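Local coordinates for protein auracyanin-B-2 (Chloroflexus aurantiacus, PDB 1QHQ) that carries electrons through a type I blue copper site, probably as a soluble acceptor for the membrane-bound alternative complex III, at residues T41-D46 with F110-P115. Numbering follows the deposited sequence. Where two conformers were deposited one is given.
Sequences TVVRLD and FRTPAP
Thr112 OG1 is gripped by two groups, taking the backbone N-H of Thr41 at 3.0 Å (N to OG1) and bonding to the carbonyl O of Pro38. This closes one end of an antiparallel pairing in the cupredoxin β-sandwich, where strand 42-49 lies between 17-22 and 104-111. With chi1 at 55°, OG1 sits between its own N and carbonyl carbon, turned back to Thr41, whose O accepts Thr112 N at 2.8 Å. Thr41 N and Pro38 O would probably lose their shared mate if Thr112 were replaced by an alanine, and a gap would open beside Val43, whose CG2 meets the threonine methyl CG2 at 3.8 Å. A β-branched threonine thus suits the place, offering hydroxyl and methyl at once. Val43 and Phe110 form the hydrogen-bonded pair, N to O both ways. On their face of the sheet, Leu45 CB meets the edge of the Phe110 ring at CE1, apolar bulk suited to the sandwich interior. The other face carries Val42 and Arg111. Arginine fits there because its charged end forms a salt bridge with Glu13, while Val42 CG2 lies over one guanidinium face, 3.5 Å from Arg111 NH2.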
loop_
_atom_site.group_PDB
_atom_site.type_symbol
_atom_site.label_atom_id
_atom_site.label_comp_id
_atom_site.label_asym_id
_atom_site.label_seq_id
_atom_site.Cartn_x
_atom_site.Cartn_y
_atom_site.Cartn_z
ATOM N N THR A 41 13.882 8.208 -4.129
ATOM C CA THR A 41 14.630 7.619 -3.065
ATOM C C THR A 41 14.150 6.185 -2.796
ATOM O O THR A 41 12.948 5.924 -2.934
ATOM C CB THR A 41 14.375 8.416 -1.729
ATOM O OG1 THR A 41 14.838 9.772 -1.985
ATOM C CG2 THR A 41 15.165 7.810 -0.612
ATOM N N VAL A 42 15.065 5.284 -2.528
ATOM C CA VAL A 42 14.666 3.893 -2.211
ATOM C C VAL A 42 14.222 3.824 -0.759
ATOM O O VAL A 42 14.952 4.184 0.170
ATOM C CB VAL A 42 15.800 2.888 -2.430
ATOM C CG1 VAL A 42 15.346 1.454 -2.156
ATOM C CG2 VAL A 42 16.301 3.012 -3.884
ATOM N N VAL A 43 12.983 3.338 -0.588
ATOM C CA VAL A 43 12.423 3.239 0.775
ATOM C C VAL A 43 11.906 1.834 1.008
ATOM O O VAL A 43 11.330 1.243 0.088
ATOM C CB VAL A 43 11.221 4.214 0.956
ATOM C CG1 VAL A 43 10.533 4.002 2.271
ATOM C CG2 VAL A 43 11.709 5.650 0.771
ATOM N N ARG A 44 12.162 1.278 2.182
ATOM C CA ARG A 44 11.463 0.070 2.600
ATOM C C ARG A 44 10.309 0.446 3.528
ATOM O O ARG A 44 10.489 1.027 4.578
ATOM C CB ARG A 44 12.372 -0.948 3.293
ATOM C CG ARG A 44 11.551 -2.305 3.457
ATOM C CD ARG A 44 12.413 -3.282 4.252
ATOM N NE ARG A 44 12.549 -2.890 5.635
ATOM C CZ ARG A 44 13.559 -2.731 6.412
ATOM N NH1 ARG A 44 14.822 -2.993 5.945
ATOM N NH2 ARG A 44 13.454 -2.300 7.665
ATOM N N LEU A 45 9.085 0.052 3.072
ATOM C CA LEU A 45 7.914 0.300 3.909
ATOM C C LEU A 45 7.545 -1.020 4.617
ATOM O O LEU A 45 7.474 -2.063 3.955
ATOM C CB LEU A 45 6.742 0.706 2.993
ATOM C CG LEU A 45 5.439 1.104 3.702
ATOM C CD1 LEU A 45 4.577 1.966 2.815
ATOM C CD2 LEU A 45 4.669 -0.151 4.137
ATOM N N ASP A 46 7.536 -0.966 5.918
ATOM C CA ASP A 46 7.202 -2.153 6.729
ATOM C C ASP A 46 5.734 -1.990 7.210
ATOM O O ASP A 46 5.495 -1.102 8.015
ATOM C CB ASP A 46 8.134 -2.256 7.923
ATOM C CG ASP A 46 9.616 -2.395 7.493
ATOM O OD1 ASP A 46 9.813 -2.983 6.435
ATOM O OD2 ASP A 46 10.475 -2.039 8.322
ATOM N N PHE A 110 10.782 0.090 -2.606
ATOM C CA PHE A 110 10.472 0.767 -3.845
ATOM C C PHE A 110 11.211 2.097 -3.948
ATOM O O PHE A 110 11.535 2.711 -2.936
ATOM C CB PHE A 110 8.967 0.952 -4.038
ATOM C CG PHE A 110 8.322 1.881 -3.039
ATOM C CD1 PHE A 110 8.041 1.461 -1.757
ATOM C CD2 PHE A 110 8.011 3.189 -3.390
ATOM C CE1 PHE A 110 7.461 2.324 -0.849
ATOM C CE2 PHE A 110 7.467 4.069 -2.480
ATOM C CZ PHE A 110 7.127 3.610 -1.201
ATOM N N ARG A 111 11.288 2.596 -5.179
ATOM C CA ARG A 111 11.789 3.959 -5.397
ATOM C C ARG A 111 10.586 4.909 -5.415
ATOM O O ARG A 111 9.627 4.706 -6.143
ATOM C CB ARG A 111 12.570 4.054 -6.713
ATOM C CG ARG A 111 13.186 5.451 -6.907
ATOM C CD ARG A 111 14.126 5.452 -8.110
ATOM N NE ARG A 111 15.205 4.476 -7.940
ATOM C CZ ARG A 111 16.339 4.736 -7.301
ATOM N NH1 ARG A 111 16.510 5.940 -6.751
ATOM N NH2 ARG A 111 17.282 3.826 -7.148
ATOM N N THR A 112 10.636 5.885 -4.514
ATOM C CA THR A 112 9.500 6.844 -4.501
ATOM C C THR A 112 9.433 7.576 -5.840
ATOM O O THR A 112 10.457 7.774 -6.507
ATOM C CB THR A 112 9.696 7.844 -3.366
ATOM O OG1 THR A 112 10.998 8.446 -3.550
ATOM C CG2 THR A 112 9.678 7.172 -1.991
ATOM N N PRO A 113 8.247 7.991 -6.234
ATOM C CA PRO A 113 7.997 8.718 -7.456
ATOM C C PRO A 113 8.422 10.177 -7.379
ATOM O O PRO A 113 9.146 10.568 -6.449
ATOM C CB PRO A 113 6.466 8.585 -7.611
ATOM C CG PRO A 113 6.008 8.658 -6.174
ATOM C CD PRO A 113 7.001 7.766 -5.442
ATOM N N ALA A 114 8.071 10.967 -8.387
ATOM C CA ALA A 114 8.456 12.412 -8.397
ATOM C C ALA A 114 7.730 13.171 -7.316
ATOM O O ALA A 114 6.699 12.668 -6.796
ATOM C CB ALA A 114 7.960 12.935 -9.771
ATOM N N PRO A 115 8.118 14.366 -6.983
ATOM C CA PRO A 115 7.460 15.176 -5.968
ATOM C C PRO A 115 6.004 15.310 -6.347
ATOM O O PRO A 115 5.646 15.408 -7.535
ATOM C CB PRO A 115 8.168 16.547 -6.068
ATOM C CG PRO A 115 9.578 16.115 -6.473
ATOM C CD PRO A 115 9.300 15.077 -7.556
#